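Beta-mannosidase (Trichoderma harzianum, PDB 4CVU) probably hydrolyses terminal beta-linked mannose residues from the non-reducing ends of mannosides and glycans, as a fungal family 2 glycoside hydrolase. Local coordinates at residues 108-113 with 214-219; 538-543 with 554-559; 575-580 with 652-657. All blocks are in the same frame, centred on the assembly; numbering follows the deposited sequence.

Contact 1. Residues 108-113 with 214-219; sequences VFDGLD and PGRIVQ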
loop_
_atom_site.group_PDB
_atom_site.type_symbol
_atom_site.label_atom_id
_atom_site.label_comp_id
_atom_site.label_asym_id
_atom_site.label_seq_id
_atom_site.Cartn_x
_atom_site.Cartn_y
_atom_site.Cartn_z
ATOM N N VAL A 108 0.172 37.019 18.790
ATOM C CA VAL A 108 0.554 37.292 17.407
ATOM C C VAL A 108 0.547 35.986 16.625
ATOM O O VAL A 108 1.273 35.063 16.963
ATOM C CB VAL A 108 1.932 37.974 17.301
ATOM C CG1 VAL A 108 2.240 38.312 15.850
ATOM C CG2 VAL A 108 1.965 39.260 18.139
ATOM N N PHE A 109 -0.277 35.945 15.581
ATOM C CA PHE A 109 -0.461 34.750 14.743
ATOM C C PHE A 109 -0.047 35.050 13.315
ATOM O O PHE A 109 -0.670 35.869 12.637
ATOM C CB PHE A 109 -1.928 34.311 14.742
ATOM C CG PHE A 109 -2.446 33.865 16.086
ATOM C CD1 PHE A 109 -1.993 32.685 16.659
ATOM C CD2 PHE A 109 -3.419 34.598 16.753
ATOM C CE1 PHE A 109 -2.471 32.239 17.872
ATOM C CE2 PHE A 109 -3.910 34.163 17.978
ATOM C CZ PHE A 109 -3.428 32.993 18.544
ATOM N N ASP A 110 1.020 34.417 12.855
ATOM C CA ASP A 110 1.473 34.652 11.487
ATOM C C ASP A 110 0.583 33.932 10.445
ATOM O O ASP A 110 0.602 34.290 9.245
ATOM C CB ASP A 110 2.939 34.263 11.309
ATOM C CG ASP A 110 3.882 35.168 12.074
ATOM O OD1 ASP A 110 3.444 36.132 12.747
ATOM O OD2 ASP A 110 5.080 34.895 12.032
ATOM N N GLY A 111 -0.226 32.970 10.897
ATOM C CA GLY A 111 -1.208 32.364 9.996
ATOM C C GLY A 111 -2.137 31.370 10.664
ATOM O O GLY A 111 -1.682 30.445 11.352
ATOM N N LEU A 112 -3.443 31.576 10.478
ATOM C CA LEU A 112 -4.448 30.667 10.974
ATOM C C LEU A 112 -5.356 30.312 9.803
ATOM O O LEU A 112 -5.787 31.177 9.066
ATOM C CB LEU A 112 -5.263 31.293 12.102
ATOM C CG LEU A 112 -4.480 31.748 13.336
ATOM C CD1 LEU A 112 -5.374 32.648 14.148
ATOM C CD2 LEU A 112 -3.971 30.564 14.170
ATOM N N ASP A 113 -5.630 29.020 9.639
ATOM C CA ASP A 113 -6.265 28.495 8.440
ATOM C C ASP A 113 -7.551 27.823 8.835
ATOM O O ASP A 113 -7.495 26.776 9.500
ATOM C CB ASP A 113 -5.313 27.467 7.793
ATOM C CG ASP A 113 -5.826 26.915 6.482
ATOM O OD1 ASP A 113 -6.804 27.421 5.885
ATOM O OD2 ASP A 113 -5.188 25.954 6.000
ATOM N N PRO A 214 3.742 30.075 12.049
ATOM C CA PRO A 214 4.107 30.316 13.454
ATOM C C PRO A 214 3.340 31.386 14.188
ATOM O O PRO A 214 2.672 32.214 13.612
ATOM C CB PRO A 214 5.558 30.785 13.368
ATOM C CG PRO A 214 6.091 30.110 12.187
ATOM C CD PRO A 214 4.981 30.272 11.206
ATOM N N GLY A 215 3.420 31.320 15.495
ATOM C CA GLY A 215 2.691 32.231 16.348
ATOM C C GLY A 215 3.333 32.328 17.707
ATOM O O GLY A 215 4.107 31.465 18.100
ATOM N N ARG A 216 3.020 33.385 18.433
ATOM C CA ARG A 216 3.602 33.556 19.751
ATOM C C ARG A 216 2.843 34.532 20.619
ATOM O O ARG A 216 1.957 35.204 20.158
ATOM C CB ARG A 216 5.084 33.900 19.652
ATOM C CG ARG A 216 5.455 35.335 19.430
ATOM C CD ARG A 216 5.241 35.886 18.040
ATOM N NE ARG A 216 5.860 35.130 16.971
ATOM C CZ ARG A 216 5.545 35.297 15.701
ATOM N NH1 ARG A 216 4.659 36.184 15.357
ATOM N NH2 ARG A 216 6.062 34.532 14.777
ATOM N N ILE A 217 3.196 34.554 21.896
ATOM C CA ILE A 217 2.674 35.542 22.829
ATOM C C ILE A 217 3.752 36.558 23.143
ATOM O O ILE A 217 4.886 36.188 23.406
ATOM C CB ILE A 217 2.205 34.934 24.147
ATOM C CG1 ILE A 217 1.210 33.813 23.896
ATOM C CG2 ILE A 217 1.496 35.978 24.964
ATOM C CD1 ILE A 217 0.880 32.983 25.120
ATOM N N VAL A 218 3.404 37.842 23.050
ATOM C CA VAL A 218 4.361 38.917 23.294
ATOM C C VAL A 218 3.898 39.743 24.499
ATOM O O VAL A 218 2.790 40.277 24.479
ATOM C CB VAL A 218 4.485 39.845 22.081
ATOM C CG1 VAL A 218 5.589 40.880 22.297
ATOM C CG2 VAL A 218 4.753 39.052 20.820
ATOM N N GLN A 219 4.738 39.805 25.543
ATOM C CA GLN A 219 4.521 40.694 26.687
ATOM C C GLN A 219 5.449 41.917 26.641
ATOM O O GLN A 219 6.674 41.797 26.697
ATOM C CB GLN A 219 4.644 39.957 28.018
ATOM C CG GLN A 219 3.288 39.500 28.518
ATOM C CD GLN A 219 3.318 38.895 29.904
ATOM O OE1 GLN A 219 4.348 38.408 30.373
ATOM N NE2 GLN A 219 2.172 38.931 30.572
HETATM O O HOH W 1 -0.152 31.471 13.652
#

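Contact 2. Residues 538-543 with 554-559; sequences SANNGW and IVERYY. With NAG (2-acetamido-2-deoxy-beta-D-glucopyranose), chain D; NAG (2-acetamido-2-deoxy-beta-D-glucopyranose), chain F.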
loop_
_atom_site.group_PDB
_atom_site.type_symbol
_atom_site.label_atom_id
_atom_site.label_comp_id
_atom_site.label_asym_id
_atom_site.label_seq_id
_atom_site.Cartn_x
_atom_site.Cartn_y
_atom_site.Cartn_z
ATOM N N SER A 538 -3.036 37.236 -14.760
ATOM C CA SER A 538 -1.911 36.451 -15.266
ATOM C C SER A 538 -1.751 36.482 -16.766
ATOM O O SER A 538 -0.665 36.208 -17.253
ATOM C CB SER A 538 -2.082 34.997 -14.871
ATOM O OG SER A 538 -3.249 34.469 -15.487
ATOM N N ALA A 539 -2.830 36.749 -17.495
ATOM C CA ALA A 539 -2.791 36.817 -18.939
ATOM C C ALA A 539 -3.751 37.854 -19.459
ATOM O O ALA A 539 -4.955 37.783 -19.191
ATOM C CB ALA A 539 -3.147 35.443 -19.551
ATOM N N ASN A 540 -3.231 38.803 -20.220
ATOM C CA ASN A 540 -4.045 39.851 -20.791
ATOM C C ASN A 540 -3.339 40.538 -21.973
ATOM O O ASN A 540 -2.191 40.268 -22.273
ATOM C CB ASN A 540 -4.502 40.888 -19.703
ATOM C CG ASN A 540 -3.348 41.555 -19.005
ATOM O OD1 ASN A 540 -2.677 42.388 -19.595
ATOM N ND2 ASN A 540 -3.073 41.154 -17.728
ATOM N N ASN A 541 -4.060 41.419 -22.651
ATOM C CA ASN A 541 -3.542 42.109 -23.830
ATOM C C ASN A 541 -2.790 43.411 -23.548
ATOM O O ASN A 541 -2.507 44.192 -24.473
ATOM C CB ASN A 541 -4.691 42.370 -24.810
ATOM C CG ASN A 541 -5.193 41.095 -25.442
ATOM O OD1 ASN A 541 -4.410 40.231 -25.797
ATOM N ND2 ASN A 541 -6.488 40.960 -25.559
ATOM N N GLY A 542 -2.429 43.618 -22.283
ATOM C CA GLY A 542 -1.667 44.780 -21.886
ATOM C C GLY A 542 -2.523 45.973 -21.531
ATOM O O GLY A 542 -3.771 45.900 -21.578
ATOM N N TRP A 543 -1.840 47.066 -21.180
ATOM C CA TRP A 543 -2.495 48.318 -20.786
ATOM C C TRP A 543 -2.347 49.419 -21.840
ATOM O O TRP A 543 -1.358 49.489 -22.571
ATOM C CB TRP A 543 -1.951 48.825 -19.455
ATOM C CG TRP A 543 -0.467 48.903 -19.308
ATOM C CD1 TRP A 543 0.354 47.918 -18.822
ATOM C CD2 TRP A 543 0.393 50.027 -19.586
ATOM N NE1 TRP A 543 1.646 48.354 -18.796
ATOM C CE2 TRP A 543 1.698 49.645 -19.248
ATOM C CE3 TRP A 543 0.182 51.318 -20.082
ATOM C CZ2 TRP A 543 2.791 50.508 -19.401
ATOM C CZ3 TRP A 543 1.263 52.171 -20.226
ATOM C CH2 TRP A 543 2.545 51.766 -19.900
ATOM N N ILE A 554 -5.170 51.740 -14.115
ATOM C CA ILE A 554 -4.638 50.966 -15.232
ATOM C C ILE A 554 -5.769 50.784 -16.233
ATOM O O ILE A 554 -6.752 50.140 -15.944
ATOM C CB ILE A 554 -4.095 49.581 -14.789
ATOM C CG1 ILE A 554 -3.041 49.751 -13.684
ATOM C CG2 ILE A 554 -3.501 48.842 -15.998
ATOM C CD1 ILE A 554 -2.360 48.486 -13.215
ATOM N N VAL A 555 -5.644 51.401 -17.393
ATOM C CA VAL A 555 -6.681 51.313 -18.417
ATOM C C VAL A 555 -6.272 50.134 -19.310
ATOM O O VAL A 555 -5.375 50.259 -20.152
ATOM C CB VAL A 555 -6.811 52.628 -19.221
ATOM C CG1 VAL A 555 -7.820 52.500 -20.348
ATOM C CG2 VAL A 555 -7.192 53.790 -18.303
ATOM N N GLU A 556 -6.894 48.984 -19.060
ATOM C CA GLU A 556 -6.635 47.741 -19.857
ATOM C C GLU A 556 -7.062 47.862 -21.304
ATOM O O GLU A 556 -8.055 48.484 -21.611
ATOM C CB GLU A 556 -7.338 46.564 -19.224
ATOM C CG GLU A 556 -6.733 46.116 -17.896
ATOM C CD GLU A 556 -5.386 45.464 -18.122
ATOM O OE1 GLU A 556 -5.363 44.232 -18.409
ATOM O OE2 GLU A 556 -4.368 46.183 -18.077
ATOM N N ARG A 557 -6.270 47.278 -22.195
ATOM C CA ARG A 557 -6.636 47.166 -23.606
ATOM C C ARG A 557 -7.860 46.318 -23.828
ATOM O O ARG A 557 -8.694 46.619 -24.654
ATOM C CB ARG A 557 -5.494 46.565 -24.441
ATOM C CG ARG A 557 -5.714 46.759 -25.927
ATOM C CD ARG A 557 -4.513 46.366 -26.732
ATOM N NE ARG A 557 -3.519 47.398 -26.732
ATOM C CZ ARG A 557 -3.550 48.453 -27.530
ATOM N NH1 ARG A 557 -4.552 48.608 -28.346
ATOM N NH2 ARG A 557 -2.604 49.359 -27.493
ATOM N N TYR A 558 -7.943 45.233 -23.078
ATOM C CA TYR A 558 -8.985 44.244 -23.295
ATOM C C TYR A 558 -8.977 43.842 -24.783
ATOM O O TYR A 558 -7.988 43.406 -25.288
ATOM C CB TYR A 558 -10.370 44.731 -22.833
ATOM C CG TYR A 558 -10.504 45.073 -21.396
ATOM C CD1 TYR A 558 -10.425 44.101 -20.450
ATOM C CD2 TYR A 558 -10.732 46.360 -20.976
ATOM C CE1 TYR A 558 -10.553 44.381 -19.131
ATOM C CE2 TYR A 558 -10.846 46.665 -19.637
ATOM C CZ TYR A 558 -10.770 45.643 -18.725
ATOM O OH TYR A 558 -10.863 45.869 -17.421
ATOM N N TYR A 559 -10.091 44.033 -25.461
ATOM C CA TYR A 559 -10.293 43.541 -26.814
ATOM C C TYR A 559 -10.301 44.699 -27.838
ATOM O O TYR A 559 -10.803 44.554 -28.935
ATOM C CB TYR A 559 -11.495 42.545 -26.852
ATOM C CG TYR A 559 -11.558 41.776 -25.505
ATOM C CD1 TYR A 559 -10.377 41.237 -24.928
ATOM C CD2 TYR A 559 -12.701 41.724 -24.747
ATOM C CE1 TYR A 559 -10.367 40.629 -23.671
ATOM C CE2 TYR A 559 -12.699 41.121 -23.481
ATOM C CZ TYR A 559 -11.538 40.568 -22.940
ATOM O OH TYR A 559 -11.570 39.972 -21.700
HETATM C C1 NAG D . -11.575 49.014 -24.595
HETATM C C2 NAG D . -12.771 48.180 -24.142
HETATM C C3 NAG D . -13.695 48.934 -23.190
HETATM C C4 NAG D . -12.884 49.559 -22.063
HETATM C C5 NAG D . -11.734 50.377 -22.639
HETATM C C6 NAG D . -10.811 50.917 -21.557
HETATM C C7 NAG D . -13.332 46.485 -25.813
HETATM C C8 NAG D . -14.112 46.184 -27.064
HETATM N N2 NAG D . -13.474 47.724 -25.323
HETATM O O3 NAG D . -14.655 48.008 -22.705
HETATM O O4 NAG D . -13.663 50.414 -21.255
HETATM O O5 NAG D . -10.933 49.546 -23.442
HETATM O O6 NAG D . -10.383 49.883 -20.721
HETATM O O7 NAG D . -12.623 45.608 -25.289
HETATM C C1 NAG F . -1.135 52.775 -26.729
HETATM C C2 NAG F . -1.348 54.236 -26.282
HETATM C C3 NAG F . -2.801 54.647 -26.370
HETATM C C4 NAG F . -3.343 54.327 -27.738
HETATM C C5 NAG F . -3.117 52.844 -28.038
HETATM C C6 NAG F . -3.569 52.469 -29.449
HETATM C C7 NAG F . 0.388 54.907 -24.681
HETATM C C8 NAG F . 0.821 55.084 -23.243
HETATM N N2 NAG F . -0.848 54.456 -24.931
HETATM O O3 NAG F . -2.831 56.035 -26.165
HETATM O O4 NAG F . -4.711 54.636 -27.778
HETATM O O5 NAG F . -1.744 52.606 -27.976
HETATM O O6 NAG F . -3.549 51.064 -29.557
HETATM O O7 NAG F . 1.169 55.172 -25.584
HETATM O O HOH W 2 -1.848 44.864 -18.165
HETATM O O HOH W 3 -5.909 44.137 -21.538
#

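Contact 3. Residues 575-580 with 652-657; sequences YDTSVS and VERYYP. With NAG (2-acetamido-2-deoxy-beta-D-glucopyranose), chain B.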
loop_
_atom_site.group_PDB
_atom_site.type_symbol
_atom_site.label_atom_id
_atom_site.label_comp_id
_atom_site.label_asym_id
_atom_site.label_seq_id
_atom_site.Cartn_x
_atom_site.Cartn_y
_atom_site.Cartn_z
ATOM N N TYR A 575 -5.548 19.523 -26.760
ATOM C CA TYR A 575 -5.481 18.106 -26.370
ATOM C C TYR A 575 -5.816 17.168 -27.553
ATOM O O TYR A 575 -5.929 15.936 -27.414
ATOM C CB TYR A 575 -6.384 17.854 -25.160
ATOM C CG TYR A 575 -5.928 18.566 -23.888
ATOM C CD1 TYR A 575 -4.772 18.165 -23.235
ATOM C CD2 TYR A 575 -6.648 19.617 -23.343
ATOM C CE1 TYR A 575 -4.321 18.797 -22.096
ATOM C CE2 TYR A 575 -6.213 20.263 -22.196
ATOM C CZ TYR A 575 -5.036 19.843 -21.563
ATOM O OH TYR A 575 -4.556 20.450 -20.425
ATOM N N ASP A 576 -5.923 17.758 -28.734
ATOM C CA ASP A 576 -6.077 17.015 -29.955
ATOM C C ASP A 576 -4.713 16.493 -30.401
ATOM O O ASP A 576 -3.920 17.245 -30.974
ATOM C CB ASP A 576 -6.675 17.932 -31.032
ATOM C CG ASP A 576 -6.825 17.254 -32.384
ATOM O OD1 ASP A 576 -6.500 16.062 -32.539
ATOM O OD2 ASP A 576 -7.274 17.958 -33.326
ATOM N N THR A 577 -4.472 15.197 -30.188
ATOM C CA THR A 577 -3.142 14.626 -30.389
ATOM C C THR A 577 -2.694 14.588 -31.842
ATOM O O THR A 577 -1.543 14.351 -32.090
ATOM C CB THR A 577 -3.008 13.210 -29.845
ATOM O OG1 THR A 577 -3.926 12.336 -30.538
ATOM C CG2 THR A 577 -3.279 13.214 -28.338
ATOM N N SER A 578 -3.600 14.812 -32.792
ATOM C CA SER A 578 -3.223 14.875 -34.206
ATOM C C SER A 578 -2.452 16.145 -34.626
ATOM O O SER A 578 -1.860 16.168 -35.707
ATOM C CB SER A 578 -4.457 14.729 -35.102
ATOM O OG SER A 578 -5.284 15.869 -34.963
ATOM N N VAL A 579 -2.475 17.207 -33.818
ATOM C CA VAL A 579 -1.720 18.408 -34.141
ATOM C C VAL A 579 -0.623 18.761 -33.139
ATOM O O VAL A 579 -0.003 19.845 -33.241
ATOM C CB VAL A 579 -2.648 19.641 -34.296
ATOM C CG1 VAL A 579 -3.619 19.428 -35.460
ATOM C CG2 VAL A 579 -3.393 19.935 -33.011
ATOM N N SER A 580 -0.361 17.859 -32.178
ATOM C CA SER A 580 0.552 18.153 -31.087
ATOM C C SER A 580 1.941 18.594 -31.501
ATOM O O SER A 580 2.562 19.364 -30.812
ATOM C CB SER A 580 0.660 16.921 -30.174
ATOM O OG SER A 580 -0.624 16.592 -29.629
ATOM N N VAL A 652 0.015 8.200 -26.854
ATOM C CA VAL A 652 0.921 7.104 -27.007
ATOM C C VAL A 652 0.627 6.292 -28.274
ATOM O O VAL A 652 1.528 6.007 -29.023
ATOM C CB VAL A 652 0.876 6.135 -25.799
ATOM C CG1 VAL A 652 1.700 4.912 -26.102
ATOM C CG2 VAL A 652 1.395 6.801 -24.544
ATOM N N GLU A 653 -0.642 5.940 -28.493
ATOM C CA GLU A 653 -1.000 5.050 -29.579
ATOM C C GLU A 653 -0.656 5.692 -30.898
ATOM O O GLU A 653 -0.253 5.017 -31.813
ATOM C CB GLU A 653 -2.481 4.667 -29.563
ATOM C CG GLU A 653 -2.861 3.689 -28.459
ATOM C CD GLU A 653 -4.360 3.515 -28.307
ATOM O OE1 GLU A 653 -5.160 4.267 -28.922
ATOM O OE2 GLU A 653 -4.730 2.589 -27.584
ATOM N N ARG A 654 -0.768 7.005 -30.963
ATOM C CA ARG A 654 -0.546 7.720 -32.232
ATOM C C ARG A 654 0.928 7.850 -32.587
ATOM O O ARG A 654 1.260 7.866 -33.772
ATOM C CB ARG A 654 -1.174 9.093 -32.193
ATOM C CG ARG A 654 -1.033 9.864 -33.503
ATOM C CD ARG A 654 -1.700 11.234 -33.411
ATOM N NE ARG A 654 -3.155 11.176 -33.549
ATOM C CZ ARG A 654 -3.822 11.228 -34.713
ATOM N NH1 ARG A 654 -3.193 11.322 -35.873
ATOM N NH2 ARG A 654 -5.144 11.166 -34.708
ATOM N N TYR A 655 1.801 7.889 -31.571
ATOM C CA TYR A 655 3.196 8.270 -31.775
ATOM C C TYR A 655 4.266 7.304 -31.282
ATOM O O TYR A 655 5.359 7.267 -31.873
ATOM C CB TYR A 655 3.458 9.649 -31.140
ATOM C CG TYR A 655 2.702 10.767 -31.808
ATOM C CD1 TYR A 655 3.049 11.215 -33.085
ATOM C CD2 TYR A 655 1.651 11.379 -31.171
ATOM C CE1 TYR A 655 2.356 12.260 -33.688
ATOM C CE2 TYR A 655 0.954 12.401 -31.768
ATOM C CZ TYR A 655 1.297 12.833 -33.023
ATOM O OH TYR A 655 0.591 13.860 -33.586
ATOM N N TYR A 656 3.964 6.532 -30.238
ATOM C CA TYR A 656 4.978 5.722 -29.546
ATOM C C TYR A 656 4.667 4.228 -29.476
ATOM O O TYR A 656 3.516 3.829 -29.472
ATOM C CB TYR A 656 5.201 6.265 -28.141
ATOM C CG TYR A 656 5.757 7.650 -28.181
ATOM C CD1 TYR A 656 7.119 7.863 -28.258
ATOM C CD2 TYR A 656 4.908 8.745 -28.249
ATOM C CE1 TYR A 656 7.652 9.155 -28.355
ATOM C CE2 TYR A 656 5.402 10.030 -28.352
ATOM C CZ TYR A 656 6.767 10.233 -28.418
ATOM O OH TYR A 656 7.206 11.520 -28.527
ATOM N N PRO A 657 5.700 3.387 -29.376
ATOM C CA PRO A 657 5.352 1.971 -29.339
ATOM C C PRO A 657 4.403 1.743 -28.170
ATOM O O PRO A 657 4.522 2.426 -27.177
ATOM C CB PRO A 657 6.706 1.279 -29.144
ATOM C CG PRO A 657 7.722 2.286 -29.611
ATOM C CD PRO A 657 7.145 3.606 -29.240
HETATM C C1 NAG B . -10.509 3.878 -25.181
HETATM C C2 NAG B . -11.533 4.797 -25.842
HETATM C C3 NAG B . -11.805 4.424 -27.277
HETATM C C4 NAG B . -10.501 4.305 -28.038
HETATM C C5 NAG B . -9.587 3.335 -27.315
HETATM C C6 NAG B . -8.233 3.250 -28.019
HETATM C C7 NAG B . -13.396 5.816 -24.611
HETATM C C8 NAG B . -14.643 5.558 -23.818
HETATM N N2 NAG B . -12.764 4.734 -25.090
HETATM O O3 NAG B . -12.558 5.454 -27.848
HETATM O O4 NAG B . -10.755 3.854 -29.351
HETATM O O5 NAG B . -9.355 3.771 -25.985
HETATM O O6 NAG B . -7.362 2.507 -27.200
HETATM O O7 NAG B . -13.030 6.978 -24.802
HETATM O O HOH W 4 -5.841 10.150 -32.102
HETATM O O HOH W 5 1.314 16.390 -34.793
#

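Contact 1. Residues 108-113 with 214-219
Arg216 grips Asp110 end-on: NH1 donates to OD1 of Asp110 and NH2 to OD2 of Asp110, both at 2.9 Å. The second bond is nearly straight (172°), yet the two planes stand 56° apart, because the carboxylate oxygens lie near the guanidinium plane while the nitrogens meet them from above the carboxylate plane. Two bends in the arginine chain fold it back over Val108, whose CG1 lies 3.3 Å from NH1 of Arg216 at the edge of the guanidinium. On the same sheet face, CG2 of Val108 touches CG2 of Val218 at 3.9 Å.

Beneath these side chains, Val108 and Arg216 form an antiparallel hydrogen-bonded pair, with N of Val108 2.9 Å from O of Arg216 and N of Arg216 2.8 Å from O of Val108. Phe109 faces Gly215, where a beta carbon would come tight against the phenylalanine ring. Asp110 N donates to Pro214 O. The strands are the central pair of a four-stranded sheet in the galactose-binding-like domain. Since OD1 of Asp110 also accepts from Gln134, the ion pair and its second partner should favour a charged carboxylate.

Contact 2. Residues 538-543 with 554-559
Two direct hydrogen bonds join the loop 538-543 to residues 554-559. Arg557 N donates to Gly542 O at 2.9 Å, and ND2 of Asn541 reaches Tyr558 O, also at 2.9 Å, approaching from above the carbonyl plane. The same ND2 lies at the edge of the Tyr559 ring. An Asx turn shapes the loop: with CG of Asn540 between its backbone N and carbonyl carbon (chi1 59°), OD1 accepts from Gly542 N in the carbonyl plane, while its ND2 is held by Ser535. Gly542 has backbone angles that call for glycine.

Water completes the polar network. One molecule donates to OD1 of Asn540 and OE2 of Glu556, linking two acceptors whose amide and carboxylate planes stand 82° apart; another donates to Gly542 O and accepts from Tyr558 N.

Between the segments the apolar contact is CB of Trp543 against CG2 of Ile554, at 3.8 Å, beside the antiparallel non-hydrogen-bonded pair Trp543-Glu556.

The attached sugars add further bonds. Arg557 bends at chi3, its CD passing Asn541 O at 3.7 Å, a buried oxygen with no hydrogen-bond partner in the model. Both terminal nitrogens converge on O6 of the chain F N-acetylglucosamine, NH1 at 2.9 Å and NH2 at 2.8 Å. O6 of the chain D sugar donates to Glu556 O, and its O7 accepts from Tyr559 N.

The loop follows strand 534-535, which runs parallel to 481-485 in the probable catalytic barrel, and helices 490-501 and 506-528 cover Tyr558. The backbone and Asn541 bonds thus fix the loop against residues 554-559, and Arg557, held by Asn371 and Asn357, carries the contact out to attached sugar.

Contact 3. Residues 575-580 with 652-657
A type I beta turn from Asp576 to Val579, reinforced by an Asx turn, meets the C-terminal end of helix 638-655 through Thr577, Ser578, Arg654 and Tyr655. Asp576 sets the turn: its OD1 accepts from N of Ser578 at 3.2 Å and from OG of Ser578 at 2.7 Å, both arriving from the same face of the carboxylate.

The phenol of Tyr655 makes the direct bond between the segments, its OH donating to Thr577 O at 2.7 Å. The donor lies in the carbonyl plane, and that oxygen in turn lies in the plane of the phenol ring, at its edge. A water 2.9 Å from OH of Tyr655 donates to it, so the hydroxyl serves as donor and acceptor. Replacing Tyr655 by a phenylalanine would probably leave Thr577 O without this donor and the turn less firmly held to the helix end.

Arg654 runs alongside: CG leaves anti to the backbone N (chi1 -177°) and a bend at chi3 turns the guanidinium across the turn. CB of Ser578 sits over the centre of one guanidinium face, 3.6 Å from CZ of Arg654. NH2 of Arg654 donates to a water 2.9 Å away. One residue earlier, OE2 of Glu653 accepts from O6 of the chain B N-acetylglucosamine at 2.7 Å.

Trp853 and Phe581 pack edge-to-face with the Tyr655 ring. Within the loop joining strands 570-572 and 592-595, the segment contacts two helices: Thr577 in the turn meets Ala651 of helix 638-655, and Ser580 just after it rests on Phe678 and Met682 of helix 664-692.

Overall arrangement
Along the chain the three contacts follow in series, each closing before the next opens, and no two touch. Contacts 1 and 3 lie on opposite sides of the chain's centre, their centres 52 Å apart. Contact 2 is nearer to each: 39 Å from contact 1 and 35 Å from contact 3 between centres, with nearest atoms still about 23 Å and 15 Å away. Contact 1 pairs strands within the N-terminal galactose-binding-like domain. Attached sugars, which are not substrate, bond directly to residues of contacts 2 and 3. Contact 2 is also tied to the probable barrel, where Ser538 bonds Glu489 just beyond strand 481-485, the end of a barrel strand at which such enzymes generally carry their active site.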